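Long-range contacts in beta-porphyranase B (Bacteroides plebeius, PDB 4AWD), which hydrolyses the beta-1,4 linkages between D-galactose and L-galactose-6-sulfate in porphyran, a red-seaweed polysaccharide, and leaves its non-sulfated agarose portion uncut: residues 130-135 against 245-250; 173-178 against 274-279; 205-210 against 265-270. One frame throughout, in Å; residues are numbered along the deposited sequence.

Interaction 1 of 3, residues 130-135 against 245-250; sequences QAHYGY and CWWVDA
Gly-134 and Trp-247 exchange two backbone hydrogen bonds: Gly-134 N gives to Trp-247 O at 2.9 Å, and Trp-247 N gives to Gly-134 O at 2.7 Å, the second more bent at its hydrogen (132°). They form a hydrogen-bonded antiparallel pair, beside the non-hydrogen-bonded pair Tyr-135 and Trp-246. With phi at 151°, Gly-134 has a backbone in which any CB would collide with the carbonyl oxygen of Tyr-133.

Next comes the Trp-247 indole, carrying two ring edges on one face. His-132 brings CD2 to 3.5 Å from Trp-247 CZ2, over the six-membered ring in an offset edge-to-face pair, while Tyr-133 stands square on the five-membered ring, planes at 90°. Asp-249 CA covers one face of Tyr-133 as a CH-pi contact, 3.8 Å from the ring centroid, and Tyr-133 OH reaches Ala-250 CB. Tyr-135 and Trp-246 put their side chains on the face opposite Trp-247; one face of the Tyr-135 ring lies over Cys-245 O, and Trp-246 CB meets its edge at CD2.

Strand 241-249 ends in a classic beta bulge, Val-248 and Asp-249 both facing Thr-252, and on its other edge begins pairing with strand 134-141 in the curved jelly-roll sandwich of family GH16.

Interaction 2 of 3, residues 173-178 against 274-279; sequences SSQELD and TPFDRP
Strand 173-178 is crossed almost at a right angle (84°) by the irregular segment 274-279, whose type I turn from Thr-274 to Asp-277 brings Phe-276 opposite Gln-175, CA atoms 6.8 Å apart. On the strand, Gln-175 does most of the touching. Its CG lies anti to the carbonyl carbon (chi1 -60°) and the chain bends at chi2, so that it slides past the Phe-276 ring: CB sits over one face as a CH-pi contact, and CG lies 3.2 Å from Pro-275 O. Glu-176 O and Leu-177 CB meet the same ring at its edge, the latter 4.1 Å from Phe-276 CE2.

Strand 168-182 lines the substrate cleft of the GH16 jelly roll. Glu-176, probably the catalytic nucleophile as in related enzymes, turns away from the loop, and its OE1 is hydrogen-bonded by Trp-210 NE1; Gln-175 and Leu-177 point into the packing behind it.

Two waters join the polar ends. One accepts from Gln-175 NE2 at 2.9 Å and from Arg-278 NH1 at 2.7 Å, in the plane of the guanidinium, and also bonds Ser-173 OG. The other donates to Gln-175 OE1 and to Arg-278 O. Each end of the amide thus has a matching water, acceptor at NE2 and donor at OE1, which should set its flip. The guanidinium stands nearly perpendicular to that amide, and Arg-278 NH2 bonds Arg-156 O.

Interaction 3 of 3, residues 205-210 against 265-270; sequences SNTHYW and IKPTTK
Thr-207 meets Ile-265 tip to tip, and this is where the packing is tightest. The Ile-265 methyl CG2 lies 3.5 Å from Thr-207 OG1 and 3.7 Å from Thr-207 CG2, so the forked end of the threonine straddles the methyl. That fit follows from the threonine's chi1 of 67°, which sets OG1 between the backbone N and the carbonyl carbon. The other branch of Ile-265 runs out to CD1, 3.8 Å from Asn-206 CA. Two residues on, Pro-267 CB lies 4.0 Å from Thr-207 OG1, with Pro-267 CG against the Thr-207 CG2 methyl, and the proline also packs on Phe-276.

The touching parts run in nearly the same direction, 17° apart, but toward Tyr-209 and Thr-268 they separate. Tyr-209 CA and Thr-268 CA are 7.0 Å apart, and the side chains meet only through Tyr-209 CB and Thr-268 CG2, at 4.1 Å. The tyrosine ring then leads off toward Pro-275 and Thr-272. Lys-266 and Thr-269 point away from the strand, on the exposed side of the loop, the lysine amine bonding Thr-252 OG1, and an ST turn follows, Lys-270 N giving to Thr-268 OG1 at 3.2 Å. Here the loop after strand 260-265 lies over one side of strand 204-213 in the GH16 jelly roll, while His-208 points away from it, on the side of Glu-176, probably the nucleophile.

No direct hydrogen bond joins the segments. One water bridges them, 2.9 Å from Thr-207 OG1 and accepting from Thr-268 N. Cohesion therefore comes mainly from apolar fit, with this water supplying a polar tie.

Interactions 2 and 3 rest on neighbouring strands, 168-182 and 204-213, and each sets a different part of the loop after strand 260-265 against them; both are buried. Interaction 1 is partly buried and pairs other strands, yet it joins interaction 2: Ala-250 O to Phe-276 N at 3.0 Å and His-132 NE2 to Phe-276 O at 3.2 Å are probable hydrogen bonds. Chemistry shifts with place. Strand pairing and aromatic rings hold 130-135 to 245-250, a phenylalanine ring packed on a glutamine chain, with waters around the amide and a guanidinium, joins 173-178 to 274-279, and small aliphatic groups fill most of 205-210 against 265-270. Only interaction 1 has clear direct hydrogen bonds between its segments.

Interaction 1 of 3, residues 130-135 against 245-250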
loop_
_atom_site.group_PDB
_atom_site.type_symbol
_atom_site.label_atom_id
_atom_site.label_comp_id
_atom_site.label_asym_id
_atom_site.label_seq_id
_atom_site.Cartn_x
_atom_site.Cartn_y
_atom_site.Cartn_z
ATOM N N GLN A 130 -4.593 11.591 -8.321
ATOM C CA GLN A 130 -5.515 11.322 -9.426
ATOM C C GLN A 130 -5.182 10.013 -10.133
ATOM O O GLN A 130 -5.450 9.862 -11.344
ATOM C CB GLN A 130 -5.486 12.481 -10.437
ATOM C CG GLN A 130 -5.888 13.839 -9.855
ATOM C CD GLN A 130 -7.332 13.848 -9.405
ATOM O OE1 GLN A 130 -8.239 13.703 -10.220
ATOM N NE2 GLN A 130 -7.556 14.008 -8.098
ATOM N N ALA A 131 -4.584 9.073 -9.400
ATOM C CA ALA A 131 -4.318 7.752 -9.970
ATOM C C ALA A 131 -5.636 7.002 -10.010
ATOM O O ALA A 131 -6.261 6.812 -8.971
ATOM C CB ALA A 131 -3.299 6.997 -9.149
ATOM N N HIS A 132 -6.079 6.625 -11.213
ATOM C CA HIS A 132 -7.327 5.874 -11.370
ATOM C C HIS A 132 -7.083 4.581 -12.146
ATOM O O HIS A 132 -6.040 3.941 -11.956
ATOM C CB HIS A 132 -8.431 6.724 -12.030
ATOM C CG HIS A 132 -9.806 6.449 -11.489
ATOM N ND1 HIS A 132 -10.863 7.312 -11.665
ATOM C CD2 HIS A 132 -10.280 5.427 -10.733
ATOM C CE1 HIS A 132 -11.935 6.823 -11.066
ATOM N NE2 HIS A 132 -11.606 5.685 -10.485
ATOM N N TYR A 133 -8.026 4.204 -13.016
ATOM C CA TYR A 133 -7.937 2.933 -13.759
ATOM C C TYR A 133 -6.633 2.893 -14.524
ATOM O O TYR A 133 -6.196 3.907 -15.106
ATOM C CB TYR A 133 -9.128 2.712 -14.708
ATOM C CG TYR A 133 -10.472 3.020 -14.081
ATOM C CD1 TYR A 133 -10.795 2.543 -12.816
ATOM C CD2 TYR A 133 -11.402 3.824 -14.735
ATOM C CE1 TYR A 133 -12.009 2.834 -12.233
ATOM C CE2 TYR A 133 -12.639 4.112 -14.149
ATOM C CZ TYR A 133 -12.921 3.605 -12.899
ATOM O OH TYR A 133 -14.106 3.884 -12.290
ATOM N N GLY A 134 -6.003 1.727 -14.491
ATOM C CA GLY A 134 -4.634 1.602 -14.943
ATOM C C GLY A 134 -3.933 0.485 -14.207
ATOM O O GLY A 134 -4.582 -0.378 -13.598
ATOM N N TYR A 135 -2.609 0.504 -14.272
ATOM C CA TYR A 135 -1.778 -0.558 -13.729
ATOM C C TYR A 135 -0.697 0.027 -12.813
ATOM O O TYR A 135 -0.065 1.047 -13.123
ATOM C CB TYR A 135 -1.148 -1.377 -14.863
ATOM C CG TYR A 135 -0.491 -2.662 -14.417
ATOM C CD1 TYR A 135 0.843 -2.681 -14.007
ATOM C CD2 TYR A 135 -1.206 -3.856 -14.392
ATOM C CE1 TYR A 135 1.466 -3.872 -13.580
ATOM C CE2 TYR A 135 -0.600 -5.054 -13.981
ATOM C CZ TYR A 135 0.736 -5.049 -13.566
ATOM O OH TYR A 135 1.335 -6.216 -13.157
ATOM N N CYS A 245 -1.059 -4.410 -9.567
ATOM C CA CYS A 245 -2.483 -4.387 -9.695
ATOM C C CYS A 245 -2.858 -3.811 -11.052
ATOM O O CYS A 245 -2.310 -2.781 -11.467
ATOM C CB CYS A 245 -3.059 -3.479 -8.629
ATOM S SG CYS A 245 -4.803 -3.433 -8.730
ATOM N N TRP A 246 -3.789 -4.478 -11.731
ATOM C CA TRP A 246 -4.494 -3.862 -12.837
ATOM C C TRP A 246 -5.844 -3.399 -12.305
ATOM O O TRP A 246 -6.764 -4.194 -12.120
ATOM C CB TRP A 246 -4.689 -4.829 -14.009
ATOM C CG TRP A 246 -5.354 -4.195 -15.208
ATOM C CD1 TRP A 246 -5.924 -2.947 -15.280
ATOM C CD2 TRP A 246 -5.534 -4.786 -16.502
ATOM N NE1 TRP A 246 -6.433 -2.727 -16.542
ATOM C CE2 TRP A 246 -6.211 -3.841 -17.307
ATOM C CE3 TRP A 246 -5.185 -6.023 -17.060
ATOM C CZ2 TRP A 246 -6.549 -4.097 -18.645
ATOM C CZ3 TRP A 246 -5.513 -6.274 -18.389
ATOM C CH2 TRP A 246 -6.192 -5.314 -19.166
ATOM N N TRP A 247 -5.952 -2.109 -12.041
ATOM C CA TRP A 247 -7.216 -1.552 -11.586
ATOM C C TRP A 247 -8.048 -1.319 -12.851
ATOM O O TRP A 247 -7.896 -0.307 -13.527
ATOM C CB TRP A 247 -6.956 -0.289 -10.765
ATOM C CG TRP A 247 -8.170 0.368 -10.168
ATOM C CD1 TRP A 247 -9.470 -0.082 -10.200
ATOM C CD2 TRP A 247 -8.189 1.588 -9.414
ATOM N NE1 TRP A 247 -10.284 0.794 -9.530
ATOM C CE2 TRP A 247 -9.529 1.827 -9.041
ATOM C CE3 TRP A 247 -7.199 2.509 -9.029
ATOM C CZ2 TRP A 247 -9.908 2.940 -8.298
ATOM C CZ3 TRP A 247 -7.575 3.622 -8.285
ATOM C CH2 TRP A 247 -8.921 3.828 -7.928
ATOM N N VAL A 248 -8.890 -2.296 -13.185
ATOM C CA VAL A 248 -9.514 -2.361 -14.513
ATOM C C VAL A 248 -10.643 -1.357 -14.678
ATOM O O VAL A 248 -10.711 -0.669 -15.699
ATOM C CB VAL A 248 -10.068 -3.767 -14.829
ATOM C CG1 VAL A 248 -10.760 -3.778 -16.223
ATOM C CG2 VAL A 248 -8.971 -4.808 -14.739
ATOM N N ASP A 249 -11.526 -1.299 -13.682
ATOM C CA ASP A 249 -12.673 -0.376 -13.660
ATOM C C ASP A 249 -13.197 -0.233 -12.238
ATOM O O ASP A 249 -12.563 -0.686 -11.286
ATOM C CB ASP A 249 -13.809 -0.824 -14.608
ATOM C CG ASP A 249 -14.292 -2.231 -14.322
ATOM O OD1 ASP A 249 -14.405 -2.621 -13.142
ATOM O OD2 ASP A 249 -14.549 -2.972 -15.293
ATOM N N ALA A 250 -14.361 0.386 -12.098
ATOM C CA ALA A 250 -14.916 0.670 -10.793
ATOM C C ALA A 250 -15.362 -0.580 -10.056
ATOM O O ALA A 250 -15.619 -0.513 -8.857
ATOM C CB ALA A 250 -16.045 1.651 -10.908
#

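Interaction 2 of 3, residues 173-178 against 274-279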
loop_
_atom_site.group_PDB
_atom_site.type_symbol
_atom_site.label_atom_id
_atom_site.label_comp_id
_atom_site.label_asym_id
_atom_site.label_seq_id
_atom_site.Cartn_x
_atom_site.Cartn_y
_atom_site.Cartn_z
ATOM N N SER A 173 -17.773 8.039 2.814
ATOM C CA SER A 173 -17.137 6.885 2.204
ATOM C C SER A 173 -15.763 7.230 1.626
ATOM O O SER A 173 -15.491 8.379 1.263
ATOM C CB SER A 173 -18.037 6.277 1.125
ATOM O OG SER A 173 -18.172 7.158 0.019
ATOM N N SER A 174 -14.898 6.223 1.581
ATOM C CA SER A 174 -13.617 6.300 0.887
ATOM C C SER A 174 -13.229 4.897 0.439
ATOM O O SER A 174 -13.916 3.929 0.762
ATOM C CB SER A 174 -12.531 6.908 1.771
ATOM O OG SER A 174 -12.225 6.074 2.874
ATOM N N GLN A 175 -12.152 4.791 -0.332
ATOM C CA GLN A 175 -11.697 3.495 -0.820
ATOM C C GLN A 175 -10.198 3.329 -0.608
ATOM O O GLN A 175 -9.471 4.301 -0.415
ATOM C CB GLN A 175 -12.064 3.282 -2.295
ATOM C CG GLN A 175 -13.557 3.337 -2.600
ATOM C CD GLN A 175 -14.077 4.770 -2.741
ATOM O OE1 GLN A 175 -13.477 5.600 -3.419
ATOM N NE2 GLN A 175 -15.197 5.057 -2.091
ATOM N N GLU A 176 -9.755 2.083 -0.670
ATOM C CA GLU A 176 -8.412 1.719 -0.317
ATOM C C GLU A 176 -8.075 0.431 -1.048
ATOM O O GLU A 176 -8.809 -0.556 -0.947
ATOM C CB GLU A 176 -8.312 1.503 1.201
ATOM C CG GLU A 176 -6.908 1.255 1.721
ATOM C CD GLU A 176 -6.847 1.285 3.235
ATOM O OE1 GLU A 176 -7.875 1.592 3.885
ATOM O OE2 GLU A 176 -5.776 0.987 3.790
ATOM N N LEU A 177 -6.967 0.458 -1.778
ATOM C CA LEU A 177 -6.559 -0.657 -2.613
ATOM C C LEU A 177 -5.173 -1.114 -2.182
ATOM O O LEU A 177 -4.175 -0.419 -2.392
ATOM C CB LEU A 177 -6.606 -0.257 -4.104
ATOM C CG LEU A 177 -5.959 -1.090 -5.232
ATOM C CD1 LEU A 177 -6.424 -2.527 -5.222
ATOM C CD2 LEU A 177 -6.262 -0.468 -6.599
ATOM N N ASP A 178 -5.139 -2.266 -1.533
ATOM C CA ASP A 178 -3.898 -2.844 -1.012
ATOM C C ASP A 178 -3.339 -3.803 -2.033
ATOM O O ASP A 178 -3.939 -4.848 -2.301
ATOM C CB ASP A 178 -4.163 -3.586 0.308
ATOM C CG ASP A 178 -4.449 -2.637 1.460
ATOM O OD1 ASP A 178 -3.601 -1.764 1.698
ATOM O OD2 ASP A 178 -5.509 -2.763 2.120
ATOM N N THR A 274 -20.840 1.228 -8.228
ATOM C CA THR A 274 -19.540 1.587 -8.777
ATOM C C THR A 274 -18.554 2.002 -7.665
ATOM O O THR A 274 -18.105 3.155 -7.639
ATOM C CB THR A 274 -19.681 2.735 -9.800
ATOM O OG1 THR A 274 -20.343 3.848 -9.182
ATOM C CG2 THR A 274 -20.471 2.286 -11.039
ATOM N N PRO A 275 -18.206 1.061 -6.750
ATOM C CA PRO A 275 -17.483 1.439 -5.522
ATOM C C PRO A 275 -16.096 2.057 -5.736
ATOM O O PRO A 275 -15.668 2.884 -4.913
ATOM C CB PRO A 275 -17.369 0.118 -4.753
ATOM C CG PRO A 275 -17.504 -0.942 -5.789
ATOM C CD PRO A 275 -18.459 -0.392 -6.803
ATOM N N PHE A 276 -15.401 1.674 -6.807
ATOM C CA PHE A 276 -14.067 2.233 -7.072
ATOM C C PHE A 276 -14.027 3.270 -8.197
ATOM O O PHE A 276 -13.071 3.326 -8.971
ATOM C CB PHE A 276 -13.015 1.127 -7.275
ATOM C CG PHE A 276 -12.454 0.583 -5.983
ATOM C CD1 PHE A 276 -13.249 0.481 -4.843
ATOM C CD2 PHE A 276 -11.134 0.155 -5.911
ATOM C CE1 PHE A 276 -12.735 -0.018 -3.653
ATOM C CE2 PHE A 276 -10.611 -0.341 -4.723
ATOM C CZ PHE A 276 -11.417 -0.424 -3.589
ATOM N N ASP A 277 -15.064 4.106 -8.252
ATOM C CA ASP A 277 -15.165 5.156 -9.263
ATOM C C ASP A 277 -14.448 6.461 -8.881
ATOM O O ASP A 277 -14.686 7.503 -9.490
ATOM C CB ASP A 277 -16.630 5.433 -9.636
ATOM C CG ASP A 277 -17.479 5.889 -8.450
ATOM O OD1 ASP A 277 -16.923 6.189 -7.358
ATOM O OD2 ASP A 277 -18.733 5.929 -8.618
ATOM N N ARG A 278 -13.582 6.401 -7.876
ATOM C CA ARG A 278 -12.838 7.580 -7.454
ATOM C C ARG A 278 -11.324 7.349 -7.502
ATOM O O ARG A 278 -10.837 6.299 -7.063
ATOM C CB ARG A 278 -13.228 7.985 -6.040
ATOM C CG ARG A 278 -14.566 8.674 -5.886
ATOM C CD ARG A 278 -14.752 9.004 -4.405
ATOM N NE ARG A 278 -13.593 9.758 -3.921
ATOM C CZ ARG A 278 -13.174 9.801 -2.658
ATOM N NH1 ARG A 278 -13.816 9.133 -1.696
ATOM N NH2 ARG A 278 -12.109 10.529 -2.360
ATOM N N PRO A 279 -10.571 8.347 -8.002
ATOM C CA PRO A 279 -9.111 8.232 -8.066
ATOM C C PRO A 279 -8.459 8.219 -6.667
ATOM O O PRO A 279 -9.127 8.519 -5.656
ATOM C CB PRO A 279 -8.713 9.484 -8.841
ATOM C CG PRO A 279 -9.773 10.503 -8.447
ATOM C CD PRO A 279 -11.041 9.698 -8.389
HETATM O O HOH W 1 -16.169 7.718 -1.618
HETATM O O HOH W 2 -12.271 4.596 -5.902
#

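Interaction 3 of 3, residues 205-210 against 265-270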
loop_
_atom_site.group_PDB
_atom_site.type_symbol
_atom_site.label_atom_id
_atom_site.label_comp_id
_atom_site.label_asym_id
_atom_site.label_seq_id
_atom_site.Cartn_x
_atom_site.Cartn_y
_atom_site.Cartn_z
ATOM N N SER A 205 -3.479 -9.172 -0.806
ATOM C CA SER A 205 -3.963 -7.958 -1.454
ATOM C C SER A 205 -5.349 -7.775 -0.912
ATOM O O SER A 205 -5.857 -8.683 -0.248
ATOM C CB SER A 205 -4.013 -8.133 -2.966
ATOM O OG SER A 205 -2.734 -8.472 -3.457
ATOM N N ASN A 206 -5.966 -6.621 -1.165
ATOM C CA ASN A 206 -7.267 -6.369 -0.593
ATOM C C ASN A 206 -7.910 -5.103 -1.132
ATOM O O ASN A 206 -7.236 -4.255 -1.724
ATOM C CB ASN A 206 -7.133 -6.277 0.935
ATOM C CG ASN A 206 -8.333 -6.850 1.679
ATOM O OD1 ASN A 206 -9.374 -7.162 1.088
ATOM N ND2 ASN A 206 -8.193 -6.971 3.001
ATOM N N THR A 207 -9.218 -4.987 -0.915
ATOM C CA THR A 207 -9.961 -3.784 -1.232
ATOM C C THR A 207 -10.829 -3.422 -0.043
ATOM O O THR A 207 -11.364 -4.303 0.643
ATOM C CB THR A 207 -10.912 -3.998 -2.408
ATOM O OG1 THR A 207 -11.952 -4.915 -2.018
ATOM C CG2 THR A 207 -10.167 -4.526 -3.655
ATOM N N HIS A 208 -10.992 -2.121 0.189
ATOM C CA HIS A 208 -11.877 -1.644 1.236
ATOM C C HIS A 208 -12.771 -0.551 0.684
ATOM O O HIS A 208 -12.278 0.413 0.091
ATOM C CB HIS A 208 -11.071 -1.093 2.417
ATOM C CG HIS A 208 -10.011 -2.024 2.919
ATOM N ND1 HIS A 208 -10.204 -2.860 3.999
ATOM C CD2 HIS A 208 -8.745 -2.245 2.497
ATOM C CE1 HIS A 208 -9.110 -3.566 4.210
ATOM N NE2 HIS A 208 -8.207 -3.210 3.314
ATOM N N TYR A 209 -14.081 -0.705 0.862
ATOM C CA TYR A 209 -14.982 0.421 0.737
ATOM C C TYR A 209 -15.335 0.843 2.156
ATOM O O TYR A 209 -16.031 0.111 2.866
ATOM C CB TYR A 209 -16.244 0.039 -0.055
ATOM C CG TYR A 209 -17.142 1.225 -0.368
ATOM C CD1 TYR A 209 -18.121 1.626 0.519
ATOM C CD2 TYR A 209 -16.992 1.950 -1.543
ATOM C CE1 TYR A 209 -18.955 2.707 0.244
ATOM C CE2 TYR A 209 -17.812 3.047 -1.820
ATOM C CZ TYR A 209 -18.797 3.407 -0.920
ATOM O OH TYR A 209 -19.625 4.481 -1.161
ATOM N N TRP A 210 -14.845 2.004 2.582
ATOM C CA TRP A 210 -15.096 2.470 3.944
ATOM C C TRP A 210 -16.413 3.216 4.005
ATOM O O TRP A 210 -16.641 4.130 3.214
ATOM C CB TRP A 210 -13.961 3.379 4.438
ATOM C CG TRP A 210 -12.696 2.650 4.647
ATOM C CD1 TRP A 210 -11.654 2.552 3.771
ATOM C CD2 TRP A 210 -12.327 1.882 5.800
ATOM N NE1 TRP A 210 -10.653 1.773 4.307
ATOM C CE2 TRP A 210 -11.040 1.346 5.551
ATOM C CE3 TRP A 210 -12.949 1.608 7.025
ATOM C CZ2 TRP A 210 -10.357 0.553 6.488
ATOM C CZ3 TRP A 210 -12.271 0.816 7.954
ATOM C CH2 TRP A 210 -10.983 0.295 7.672
ATOM N N ILE A 265 -10.313 -9.225 -7.314
ATOM C CA ILE A 265 -11.289 -8.835 -6.321
ATOM C C ILE A 265 -12.278 -7.866 -6.939
ATOM O O ILE A 265 -11.883 -6.834 -7.483
ATOM C CB ILE A 265 -10.654 -8.226 -5.042
ATOM C CG1 ILE A 265 -9.680 -9.215 -4.387
ATOM C CG2 ILE A 265 -11.745 -7.799 -4.066
ATOM C CD1 ILE A 265 -8.968 -8.675 -3.152
ATOM N N LYS A 266 -13.560 -8.211 -6.871
ATOM C CA LYS A 266 -14.615 -7.261 -7.180
ATOM C C LYS A 266 -14.974 -6.566 -5.873
ATOM O O LYS A 266 -15.539 -7.203 -4.986
ATOM C CB LYS A 266 -15.844 -7.970 -7.764
ATOM C CG LYS A 266 -15.553 -9.018 -8.862
ATOM C CD LYS A 266 -15.203 -8.415 -10.212
ATOM C CE LYS A 266 -16.434 -8.249 -11.105
ATOM N NZ LYS A 266 -16.146 -7.360 -12.300
ATOM N N PRO A 267 -14.627 -5.268 -5.726
ATOM C CA PRO A 267 -14.950 -4.595 -4.460
ATOM C C PRO A 267 -16.462 -4.533 -4.273
ATOM O O PRO A 267 -17.213 -4.545 -5.263
ATOM C CB PRO A 267 -14.358 -3.187 -4.631
ATOM C CG PRO A 267 -13.367 -3.302 -5.725
ATOM C CD PRO A 267 -13.916 -4.364 -6.651
ATOM N N THR A 268 -16.888 -4.481 -3.015
ATOM C CA THR A 268 -18.284 -4.701 -2.649
ATOM C C THR A 268 -19.221 -3.596 -3.151
ATOM O O THR A 268 -18.898 -2.404 -3.086
ATOM C CB THR A 268 -18.438 -4.912 -1.119
ATOM O OG1 THR A 268 -19.826 -4.948 -0.764
ATOM C CG2 THR A 268 -17.776 -3.803 -0.364
ATOM N N THR A 269 -20.377 -4.020 -3.656
ATOM C CA THR A 269 -21.364 -3.108 -4.209
ATOM C C THR A 269 -22.460 -2.799 -3.185
ATOM O O THR A 269 -23.546 -2.303 -3.546
ATOM C CB THR A 269 -22.001 -3.671 -5.480
ATOM O OG1 THR A 269 -22.563 -4.967 -5.196
ATOM C CG2 THR A 269 -20.975 -3.776 -6.587
ATOM N N LYS A 270 -22.161 -3.071 -1.911
ATOM C CA LYS A 270 -23.131 -2.870 -0.849
ATOM C C LYS A 270 -23.708 -1.460 -0.883
ATOM O O LYS A 270 -24.926 -1.282 -0.837
ATOM C CB LYS A 270 -22.525 -3.162 0.528
ATOM C CG LYS A 270 -23.568 -3.309 1.642
ATOM C CD LYS A 270 -22.926 -3.766 2.948
ATOM C CE LYS A 270 -23.931 -3.715 4.089
ATOM N NZ LYS A 270 -23.316 -4.105 5.381
HETATM O O HOH W 3 -14.507 -3.987 -1.074
#